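Local coordinates for protein plantazolicin methyltransferase BamL (Bacillus amyloliquefaciens subsp. plantarum, PDB 5DLY) that probably transfers methyl groups from S-adenosylmethionine to the amino terminus of desmethylplantazolicin, completing the antibiotic plantazolicin, at residues S26-R31 and R176-Y181; T87-S92 and S111-I116. All blocks are in the same frame, centred on the assembly; numbering follows the deposited sequence.

Contact 2, between 87-92 and 111-116, holds the ribose and adenine of S-adenosyl-L-homocysteine at the C-terminal ends of strands 85-90 and 107-110, within the Rossmann-like fold of the enzyme. Contact 1, between 26-31 and 176-181, joins two crossing helices beside the thiazole of the substrate analogue. Their centres lie about 23 Å apart and their nearest atoms about 6 Å, without touching. S-adenosyl-L-homocysteine runs from contact 2 toward contact 1: Asp90 binds its ribose, and the Tyr181 side chain comes within about 6 Å of the ligand at its sulfur end. One contact thus serves the cofactor product and the other the substrate analogue.

Contact 1: residues S26-R31 and R176-Y181; sequences SKVSFR and REEEAY. With 5D7 (prop-2-en-1-yl 2-[(1S)-1-amino-4-carbamimidamidobutyl]-1,3-thiazole-4-carboxylate), chain B.
Ser29 lies against a face of the Tyr181 ring: its CA stands 4.0 Å from the centroid of that ring in a CH-pi contact, displaced toward the rim, and Ser29 CB comes to 3.4 Å from Tyr181 CE1. With CG anti to the backbone N (chi1 167°), the tyrosine reaches from helix 176-187 past helix 23-56 into the substrate pocket. There Tyr181 OH approaches the thiazole sulfur S5 of the analogue at 3.0 Å, while the hydroxyl is hydrogen-bonded to Asp33; Trp19 also meets the ring. The helix segments cross nearly at right angles (-85°), and Val28 fills the crossing. Its CG1 packs on the Glu177-Glu178 backbone, 3.9 Å from Glu178 N, and its CG2 meets Glu177 CB at 4.0 Å, the two side chains running across one another. Beside Val28, one water donates to Val28 O and to Glu178 OE2 (2.7 Å) and accepts from Arg31 NH1, which it meets at the guanidinium edge, in plane. Arg31 and Glu178 are thus coupled through water, whereas OE1 of Glu178 accepts from Gln174 N and forms a salt bridge with Arg35. This chemistry implies a tyrosine whose ring is steadied by packing and whose hydroxyl is tethered beside the substrate heterocycle.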
ATOM      1  N   SER A  26      16.158  -6.845  -9.226  1.00 20.76           N
ATOM      2  CA  SER A  26      14.756  -7.264  -9.184  1.00 20.25           C
ATOM      3  C   SER A  26      14.571  -8.713  -8.746  1.00 19.56           C
ATOM      4  O   SER A  26      13.556  -9.051  -8.146  1.00 19.48           O
ATOM      5  CB  SER A  26      14.067  -7.015 -10.525  1.00 21.16           C
ATOM      6  OG  SER A  26      13.976  -5.622 -10.775  1.00 22.69           O
ATOM      7  N   LYS A  27      15.553  -9.566  -9.033  1.00 18.80           N
ATOM      8  CA  LYS A  27      15.520 -10.939  -8.541  1.00 18.16           C
ATOM      9  C   LYS A  27      15.611 -10.986  -7.012  1.00 16.78           C
ATOM     10  O   LYS A  27      14.928 -11.792  -6.373  1.00 16.52           O
ATOM     11  CB  LYS A  27      16.641 -11.774  -9.181  1.00 19.04           C
ATOM     12  CG  LYS A  27      16.444 -11.996 -10.674  1.00 21.22           C
ATOM     13  CD  LYS A  27      17.624 -12.728 -11.296  1.00 22.52           C
ATOM     14  CE  LYS A  27      17.414 -12.904 -12.794  1.00 23.91           C
ATOM     15  NZ  LYS A  27      18.519 -13.669 -13.438  1.00 25.07           N
ATOM     16  N   VAL A  28      16.442 -10.111  -6.442  1.00 15.78           N
ATOM     17  CA  VAL A  28      16.639 -10.042  -4.986  1.00 15.03           C
ATOM     18  C   VAL A  28      15.373  -9.523  -4.296  1.00 14.48           C
ATOM     19  O   VAL A  28      14.891 -10.126  -3.329  1.00 14.75           O
ATOM     20  CB  VAL A  28      17.838  -9.141  -4.614  1.00 15.02           C
ATOM     21  CG1 VAL A  28      17.981  -9.023  -3.101  1.00 15.12           C
ATOM     22  CG2 VAL A  28      19.127  -9.672  -5.241  1.00 15.05           C
ATOM     23  N   SER A  29      14.831  -8.419  -4.805  1.00 14.36           N
ATOM     24  CA  SER A  29      13.630  -7.827  -4.219  1.00 14.33           C
ATOM     25  C   SER A  29      12.406  -8.747  -4.321  1.00 14.67           C
ATOM     26  O   SER A  29      11.664  -8.892  -3.346  1.00 14.70           O
ATOM     27  CB  SER A  29      13.350  -6.446  -4.815  1.00 14.23           C
ATOM     28  OG  SER A  29      13.111  -6.514  -6.205  1.00 13.88           O
ATOM     29  N   PHE A  30      12.218  -9.403  -5.468  1.00 15.08           N
ATOM     30  CA  PHE A  30      11.100 -10.341  -5.626  1.00 16.53           C
ATOM     31  C   PHE A  30      11.171 -11.484  -4.617  1.00 16.38           C
ATOM     32  O   PHE A  30      10.187 -11.786  -3.948  1.00 16.72           O
ATOM     33  CB  PHE A  30      11.029 -10.896  -7.056  1.00 17.16           C
ATOM     34  CG  PHE A  30       9.821 -11.762  -7.313  1.00 18.25           C
ATOM     35  CD1 PHE A  30       8.566 -11.189  -7.528  1.00 18.46           C
ATOM     36  CD2 PHE A  30       9.935 -13.152  -7.338  1.00 18.50           C
ATOM     37  CE1 PHE A  30       7.456 -11.985  -7.763  1.00 18.63           C
ATOM     38  CE2 PHE A  30       8.824 -13.952  -7.574  1.00 19.15           C
ATOM     39  CZ  PHE A  30       7.585 -13.369  -7.792  1.00 19.04           C
ATOM     40  N   ARG A  31      12.343 -12.110  -4.509  1.00 16.78           N
ATOM     41  CA  ARG A  31      12.549 -13.213  -3.573  1.00 17.15           C
ATOM     42  C   ARG A  31      12.255 -12.800  -2.132  1.00 15.91           C
ATOM     43  O   ARG A  31      11.522 -13.491  -1.424  1.00 16.01           O
ATOM     44  CB  ARG A  31      13.979 -13.746  -3.691  1.00 18.74           C
ATOM     45  CG  ARG A  31      14.200 -15.080  -2.998  1.00 21.01           C
ATOM     46  CD  ARG A  31      15.673 -15.452  -2.956  1.00 22.30           C
ATOM     47  NE  ARG A  31      16.223 -15.767  -4.272  1.00 23.99           N
ATOM     48  CZ  ARG A  31      17.073 -14.995  -4.949  1.00 23.78           C
ATOM     49  NH1 ARG A  31      17.501 -13.841  -4.443  1.00 24.54           N
ATOM     50  NH2 ARG A  31      17.511 -15.386  -6.136  1.00 24.30           N
ATOM     51  N   ARG A 176      23.796 -10.800   1.885  1.00 17.90           N
ATOM     52  CA  ARG A 176      24.339  -9.450   1.797  1.00 18.35           C
ATOM     53  C   ARG A 176      23.541  -8.602   0.801  1.00 17.60           C
ATOM     54  O   ARG A 176      23.361  -7.405   1.019  1.00 16.93           O
ATOM     55  CB  ARG A 176      25.825  -9.495   1.421  1.00 20.30           C
ATOM     56  CG  ARG A 176      26.552  -8.161   1.427  1.00 23.99           C
ATOM     57  CD  ARG A 176      27.826  -8.223   0.590  1.00 26.85           C
ATOM     58  NE  ARG A 176      27.554  -8.290  -0.847  1.00 30.10           N
ATOM     59  CZ  ARG A 176      27.264  -9.407  -1.517  1.00 31.70           C
ATOM     60  NH1 ARG A 176      27.191 -10.576  -0.886  1.00 33.22           N
ATOM     61  NH2 ARG A 176      27.031  -9.359  -2.819  1.00 32.26           N
ATOM     62  N   GLU A 177      23.044  -9.233  -0.266  1.00 17.73           N
ATOM     63  CA  GLU A 177      22.208  -8.539  -1.252  1.00 17.65           C
ATOM     64  C   GLU A 177      20.876  -8.084  -0.633  1.00 16.39           C
ATOM     65  O   GLU A 177      20.471  -6.931  -0.812  1.00 15.66           O
ATOM     66  CB  GLU A 177      21.969  -9.407  -2.493  1.00 19.25           C
ATOM     67  CG  GLU A 177      23.216  -9.677  -3.329  1.00 21.29           C
ATOM     68  CD  GLU A 177      24.004 -10.896  -2.870  1.00 22.72           C
ATOM     69  OE1 GLU A 177      23.620 -11.556  -1.879  1.00 23.29           O
ATOM     70  OE2 GLU A 177      25.031 -11.202  -3.514  1.00 25.06           O
ATOM     71  N   GLU A 178      20.213  -8.973   0.104  1.00 15.56           N
ATOM     72  CA  GLU A 178      18.984  -8.597   0.838  1.00 14.83           C
ATOM     73  C   GLU A 178      19.222  -7.498   1.875  1.00 14.62           C
ATOM     74  O   GLU A 178      18.387  -6.607   2.054  1.00 13.82           O
ATOM     75  CB  GLU A 178      18.327  -9.817   1.489  1.00 15.02           C
ATOM     76  CG  GLU A 178      17.656 -10.736   0.483  1.00 15.61           C
ATOM     77  CD  GLU A 178      16.944 -11.925   1.110  1.00 15.62           C
ATOM     78  OE1 GLU A 178      16.921 -12.063   2.356  1.00 16.07           O
ATOM     79  OE2 GLU A 178      16.395 -12.737   0.343  1.00 16.38           O
ATOM     80  N   GLU A 179      20.360  -7.562   2.563  1.00 14.58           N
ATOM     81  CA  GLU A 179      20.727  -6.511   3.507  1.00 14.74           C
ATOM     82  C   GLU A 179      20.856  -5.148   2.813  1.00 14.48           C
ATOM     83  O   GLU A 179      20.319  -4.155   3.294  1.00 13.84           O
ATOM     84  CB  GLU A 179      22.026  -6.876   4.242  1.00 16.10           C
ATOM     85  CG  GLU A 179      22.533  -5.796   5.183  1.00 18.18           C
ATOM     86  CD  GLU A 179      23.840  -6.173   5.848  1.00 18.90           C
ATOM     87  OE1 GLU A 179      24.880  -6.178   5.160  1.00 20.08           O
ATOM     88  OE2 GLU A 179      23.828  -6.448   7.065  1.00 20.31           O
ATOM     89  N   ALA A 180      21.566  -5.123   1.684  1.00 13.97           N
ATOM     90  CA  ALA A 180      21.727  -3.915   0.873  1.00 13.74           C
ATOM     91  C   ALA A 180      20.383  -3.386   0.382  1.00 13.26           C
ATOM     92  O   ALA A 180      20.114  -2.190   0.456  1.00 13.48           O
ATOM     93  CB  ALA A 180      22.656  -4.190  -0.303  1.00 14.49           C
ATOM     94  N   TYR A 181      19.551  -4.305  -0.101  1.00 13.01           N
ATOM     95  CA  TYR A 181      18.183  -4.009  -0.520  1.00 12.61           C
ATOM     96  C   TYR A 181      17.391  -3.325   0.589  1.00 12.54           C
ATOM     97  O   TYR A 181      16.853  -2.236   0.393  1.00 12.70           O
ATOM     98  CB  TYR A 181      17.513  -5.312  -0.965  1.00 12.01           C
ATOM     99  CG  TYR A 181      16.018  -5.251  -1.143  1.00 11.20           C
ATOM    100  CD1 TYR A 181      15.442  -4.383  -2.074  1.00 11.08           C
ATOM    101  CD2 TYR A 181      15.186  -6.087  -0.406  1.00 11.25           C
ATOM    102  CE1 TYR A 181      14.065  -4.338  -2.246  1.00 10.65           C
ATOM    103  CE2 TYR A 181      13.803  -6.041  -0.558  1.00 10.98           C
ATOM    104  CZ  TYR A 181      13.258  -5.168  -1.485  1.00 10.96           C
ATOM    105  OH  TYR A 181      11.895  -5.126  -1.663  1.00 10.92           O
TER
HETATM  106  O9  5D7 B 300       7.137  -4.822   3.987  1.00 16.75           O
HETATM  107  C6  5D7 B 300       8.348  -4.979   3.957  1.00 16.40           C
HETATM  108  O7  5D7 B 300       9.058  -5.506   5.097  1.00 18.14           O
HETATM  109  C8  5D7 B 300       8.405  -5.743   6.347  1.00 20.46           C
HETATM  110  C2  5D7 B 300       9.140  -4.667   2.743  1.00 14.60           C
HETATM  111  N3  5D7 B 300       8.552  -4.372   1.552  1.00 13.79           N
HETATM  112  C4  5D7 B 300       9.400  -4.122   0.544  1.00 13.23           C
HETATM  113  S5  5D7 B 300      11.025  -4.291   1.125  1.00 13.61           S
HETATM  114  C1  5D7 B 300      10.542  -4.688   2.733  1.00 14.40           C
HETATM  115  CA  5D7 B 300       9.139  -3.780  -0.870  1.00 12.82           C
HETATM  116  N   5D7 B 300       7.713  -3.960  -1.111  1.00 13.74           N
HETATM  117  CB  5D7 B 300       9.570  -2.345  -1.205  1.00 12.17           C
HETATM  118  CG  5D7 B 300       9.217  -1.277  -0.163  1.00 11.60           C
HETATM  119  CD  5D7 B 300       9.009   0.055  -0.866  1.00 11.40           C
HETATM  120  NE  5D7 B 300       8.811   1.097   0.134  1.00 11.25           N
HETATM  121  CZ  5D7 B 300       9.731   1.831   0.762  1.00 10.96           C
HETATM  122  NH2 5D7 B 300       9.375   2.693   1.611  1.00 11.00           N
HETATM  123  NH1 5D7 B 300      10.967   1.688   0.497  1.00 10.97           N
HETATM  124  C3  5D7 B 300       9.437  -6.220   7.336  1.00 22.92           C
HETATM  125  C5  5D7 B 300       9.129  -7.100   8.269  1.00 24.55           C
HETATM  126  O   HOH W   1      16.563 -12.275  -2.265  1.00 21.90           O

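Contact 2: residues T87-S92 and S111-I116; sequences TGIDSS and SNAENI. With SAH (S-adenosyl-L-homocysteine), chain C.
The adenosine-binding end of a Rossmann-like methyltransferase fold is built here from strand 85-90 and the loop that follows strand 107-110. Ser111 N donates to Asp90 O (3.1 Å), approaching from above the carbonyl plane in a bent bond, and so ties the end region of strand 85-90 to the start of the loop after its parallel neighbour, 107-110. One residue earlier, Ile89 packs into the 111-116 turn. Its CG1, anti to the backbone N (chi1 -175°), lies 3.4 Å from Ser111 O and carries CD1 onward to Ile116 CD1, 3.8 Å away; Ile66 and Ile109 also pack on Ile89. An acidic residue at the end of the second strand of the fold, binding both ribose hydroxyls, is a hallmark of class I methyltransferases, and Asp90 fills this role. O2' of S-adenosyl-L-homocysteine donates to Asp90 OD1 at 2.6 Å and O3' to Asp90 OD2 at 2.7 Å. The carboxylate is itself held on both oxygens, since Ser92 N closes an Asx turn on the anti lone pair of OD1 and Gly69 N donates to OD2. At the adenine, Ala113 N donates to N1 of S-adenosyl-L-homocysteine (2.9 Å), while N6 donates to Asn112 OD1 (3.0 Å), a pairing that reads the amino group and ring nitrogen together. Asn112 OD1 also receives Glu114 N, nearly straight at 172° but from above the carbonyl plane, in a second Asx turn. The rotation of its amide is fixed further by Asn112 ND2, which donates in its own plane to Glu114 OE2, an oxygen that Asn138 also binds.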
ATOM      1  N   THR A  87      -8.436  -2.448 -11.172  1.00 12.19           N
ATOM      2  CA  THR A  87      -7.431  -1.777 -11.997  1.00 11.62           C
ATOM      3  C   THR A  87      -6.097  -1.780 -11.262  1.00 11.14           C
ATOM      4  O   THR A  87      -6.060  -1.559 -10.054  1.00 10.89           O
ATOM      5  CB  THR A  87      -7.857  -0.337 -12.337  1.00 12.15           C
ATOM      6  OG1 THR A  87      -9.183  -0.350 -12.885  1.00 12.51           O
ATOM      7  CG2 THR A  87      -6.906   0.286 -13.334  1.00 12.45           C
ATOM      8  N   GLY A  88      -5.016  -2.066 -11.980  1.00 10.58           N
ATOM      9  CA  GLY A  88      -3.675  -2.014 -11.397  1.00 10.20           C
ATOM     10  C   GLY A  88      -2.728  -1.241 -12.290  1.00 10.33           C
ATOM     11  O   GLY A  88      -2.841  -1.280 -13.521  1.00 10.54           O
ATOM     12  N   ILE A  89      -1.817  -0.501 -11.671  1.00  9.89           N
ATOM     13  CA  ILE A  89      -0.820   0.281 -12.417  1.00  9.88           C
ATOM     14  C   ILE A  89       0.563   0.067 -11.818  1.00 10.03           C
ATOM     15  O   ILE A  89       0.736   0.039 -10.596  1.00  9.93           O
ATOM     16  CB  ILE A  89      -1.177   1.791 -12.486  1.00 10.07           C
ATOM     17  CG1 ILE A  89      -0.177   2.561 -13.370  1.00 10.20           C
ATOM     18  CG2 ILE A  89      -1.267   2.400 -11.089  1.00 10.25           C
ATOM     19  CD1 ILE A  89      -0.663   3.932 -13.784  1.00 10.79           C
ATOM     20  N   ASP A  90       1.551  -0.112 -12.687  1.00  9.82           N
ATOM     21  CA  ASP A  90       2.924  -0.329 -12.235  1.00 10.03           C
ATOM     22  C   ASP A  90       3.838   0.139 -13.345  1.00 10.42           C
ATOM     23  O   ASP A  90       3.499  -0.016 -14.514  1.00 10.51           O
ATOM     24  CB  ASP A  90       3.166  -1.820 -11.935  1.00 10.23           C
ATOM     25  CG  ASP A  90       4.380  -2.047 -11.060  1.00 10.43           C
ATOM     26  OD1 ASP A  90       5.506  -1.837 -11.549  1.00 11.04           O
ATOM     27  OD2 ASP A  90       4.208  -2.442  -9.873  1.00 10.38           O
ATOM     28  N   SER A  91       4.974   0.739 -12.986  1.00 10.83           N
ATOM     29  CA  SER A  91       5.912   1.256 -13.993  1.00 11.17           C
ATOM     30  C   SER A  91       6.863   0.181 -14.547  1.00 11.80           C
ATOM     31  O   SER A  91       7.664   0.460 -15.444  1.00 12.53           O
ATOM     32  CB  SER A  91       6.695   2.441 -13.428  1.00 11.38           C
ATOM     33  OG  SER A  91       7.383   2.048 -12.261  1.00 11.65           O
ATOM     34  N   SER A  92       6.780  -1.037 -14.021  1.00 11.88           N
ATOM     35  CA  SER A  92       7.589  -2.151 -14.528  1.00 12.20           C
ATOM     36  C   SER A  92       6.857  -2.934 -15.617  1.00 12.53           C
ATOM     37  O   SER A  92       5.823  -3.546 -15.357  1.00 12.12           O
ATOM     38  CB  SER A  92       7.984  -3.096 -13.394  1.00 13.19           C
ATOM     39  OG  SER A  92       8.492  -4.311 -13.925  1.00 13.66           O
ATOM     40  N   SER A 111       2.743   2.284 -16.521  1.00 10.91           N
ATOM     41  CA  SER A 111       3.026   3.711 -16.524  1.00 10.57           C
ATOM     42  C   SER A 111       3.374   4.133 -15.113  1.00 10.28           C
ATOM     43  O   SER A 111       3.024   3.446 -14.151  1.00 10.09           O
ATOM     44  CB  SER A 111       1.799   4.496 -17.021  1.00 11.00           C
ATOM     45  OG  SER A 111       2.127   5.846 -17.321  1.00 11.21           O
ATOM     46  N   ASN A 112       4.070   5.266 -14.993  1.00 10.17           N
ATOM     47  CA  ASN A 112       4.226   5.941 -13.713  1.00 10.52           C
ATOM     48  C   ASN A 112       2.821   6.230 -13.161  1.00 10.20           C
ATOM     49  O   ASN A 112       1.941   6.704 -13.896  1.00  9.82           O
ATOM     50  CB  ASN A 112       5.015   7.228 -13.968  1.00 10.81           C
ATOM     51  CG  ASN A 112       5.264   8.067 -12.726  1.00 11.39           C
ATOM     52  OD1 ASN A 112       4.867   7.742 -11.601  1.00 11.18           O
ATOM     53  ND2 ASN A 112       5.920   9.201 -12.948  1.00 12.35           N
ATOM     54  N   ALA A 113       2.598   5.918 -11.883  1.00  9.97           N
ATOM     55  CA  ALA A 113       1.307   6.189 -11.241  1.00 10.19           C
ATOM     56  C   ALA A 113       0.907   7.658 -11.338  1.00 10.34           C
ATOM     57  O   ALA A 113      -0.277   7.971 -11.276  1.00 10.25           O
ATOM     58  CB  ALA A 113       1.315   5.740  -9.787  1.00 10.30           C
ATOM     59  N   GLU A 114       1.894   8.538 -11.511  1.00 10.98           N
ATOM     60  CA  GLU A 114       1.621   9.961 -11.761  1.00 11.69           C
ATOM     61  C   GLU A 114       0.645  10.174 -12.912  1.00 11.28           C
ATOM     62  O   GLU A 114      -0.067  11.175 -12.949  1.00 11.28           O
ATOM     63  CB  GLU A 114       2.910  10.733 -12.053  1.00 12.88           C
ATOM     64  CG  GLU A 114       3.812  10.941 -10.847  1.00 14.47           C
ATOM     65  CD  GLU A 114       4.991  11.859 -11.133  1.00 15.73           C
ATOM     66  OE1 GLU A 114       4.773  13.044 -11.483  1.00 18.42           O
ATOM     67  OE2 GLU A 114       6.136  11.407 -10.984  1.00 15.93           O
ATOM     68  N   ASN A 115       0.639   9.239 -13.859  1.00 10.89           N
ATOM     69  CA  ASN A 115      -0.151   9.366 -15.081  1.00 10.94           C
ATOM     70  C   ASN A 115      -1.527   8.707 -15.020  1.00 10.94           C
ATOM     71  O   ASN A 115      -2.201   8.582 -16.041  1.00 10.68           O
ATOM     72  CB  ASN A 115       0.648   8.799 -16.255  1.00 10.90           C
ATOM     73  CG  ASN A 115       1.988   9.480 -16.418  1.00 10.87           C
ATOM     74  OD1 ASN A 115       2.073  10.710 -16.351  1.00 11.43           O
ATOM     75  ND2 ASN A 115       3.046   8.693 -16.613  1.00 10.68           N
ATOM     76  N   ILE A 116      -1.952   8.311 -13.821  1.00 11.22           N
ATOM     77  CA  ILE A 116      -3.169   7.509 -13.657  1.00 11.38           C
ATOM     78  C   ILE A 116      -4.454   8.075 -14.293  1.00 12.21           C
ATOM     79  O   ILE A 116      -5.278   7.314 -14.800  1.00 11.68           O
ATOM     80  CB  ILE A 116      -3.380   7.086 -12.173  1.00 11.28           C
ATOM     81  CG1 ILE A 116      -4.483   6.020 -12.035  1.00 11.35           C
ATOM     82  CG2 ILE A 116      -3.660   8.288 -11.282  1.00 11.32           C
ATOM     83  CD1 ILE A 116      -4.236   4.747 -12.829  1.00 11.74           C
TER
HETATM   84  N   SAH C 301       1.933  -3.237  -4.110  1.00 14.97           N
HETATM   85  CA  SAH C 301       2.972  -4.316  -4.189  1.00 16.10           C
HETATM   86  CB  SAH C 301       4.364  -3.694  -4.162  1.00 16.09           C
HETATM   87  CG  SAH C 301       5.289  -4.401  -5.156  1.00 15.90           C
HETATM   88  SD  SAH C 301       6.978  -3.888  -4.984  1.00 15.71           S
HETATM   89  C   SAH C 301       2.823  -5.257  -3.026  1.00 17.07           C
HETATM   90  O   SAH C 301       1.849  -5.202  -2.285  1.00 17.49           O
HETATM   91  OXT SAH C 301       3.678  -6.105  -2.774  1.00 19.18           O
HETATM   92  C5' SAH C 301       6.922  -2.187  -5.470  1.00 13.98           C
HETATM   93  C4' SAH C 301       6.285  -1.971  -6.837  1.00 13.56           C
HETATM   94  O4' SAH C 301       6.086  -0.566  -7.049  1.00 12.31           O
HETATM   95  C3' SAH C 301       7.177  -2.444  -7.985  1.00 13.34           C
HETATM   96  O3' SAH C 301       6.473  -3.406  -8.794  1.00 14.36           O
HETATM   97  C2' SAH C 301       7.524  -1.172  -8.750  1.00 13.09           C
HETATM   98  O2' SAH C 301       7.677  -1.335 -10.163  1.00 13.29           O
HETATM   99  C1' SAH C 301       6.326  -0.296  -8.423  1.00 12.38           C
HETATM  100  N9  SAH C 301       6.533   1.157  -8.620  1.00 11.63           N
HETATM  101  C8  SAH C 301       7.576   1.896  -8.185  1.00 11.59           C
HETATM  102  N7  SAH C 301       7.431   3.189  -8.546  1.00 11.43           N
HETATM  103  C5  SAH C 301       6.268   3.288  -9.213  1.00 11.43           C
HETATM  104  C6  SAH C 301       5.531   4.379  -9.864  1.00 11.48           C
HETATM  105  N6  SAH C 301       6.038   5.626  -9.832  1.00 11.48           N
HETATM  106  N1  SAH C 301       4.346   4.078 -10.457  1.00 10.87           N
HETATM  107  C2  SAH C 301       3.865   2.817 -10.470  1.00 10.95           C
HETATM  108  N3  SAH C 301       4.489   1.759  -9.888  1.00 10.87           N
HETATM  109  C4  SAH C 301       5.683   1.946  -9.267  1.00 11.28           C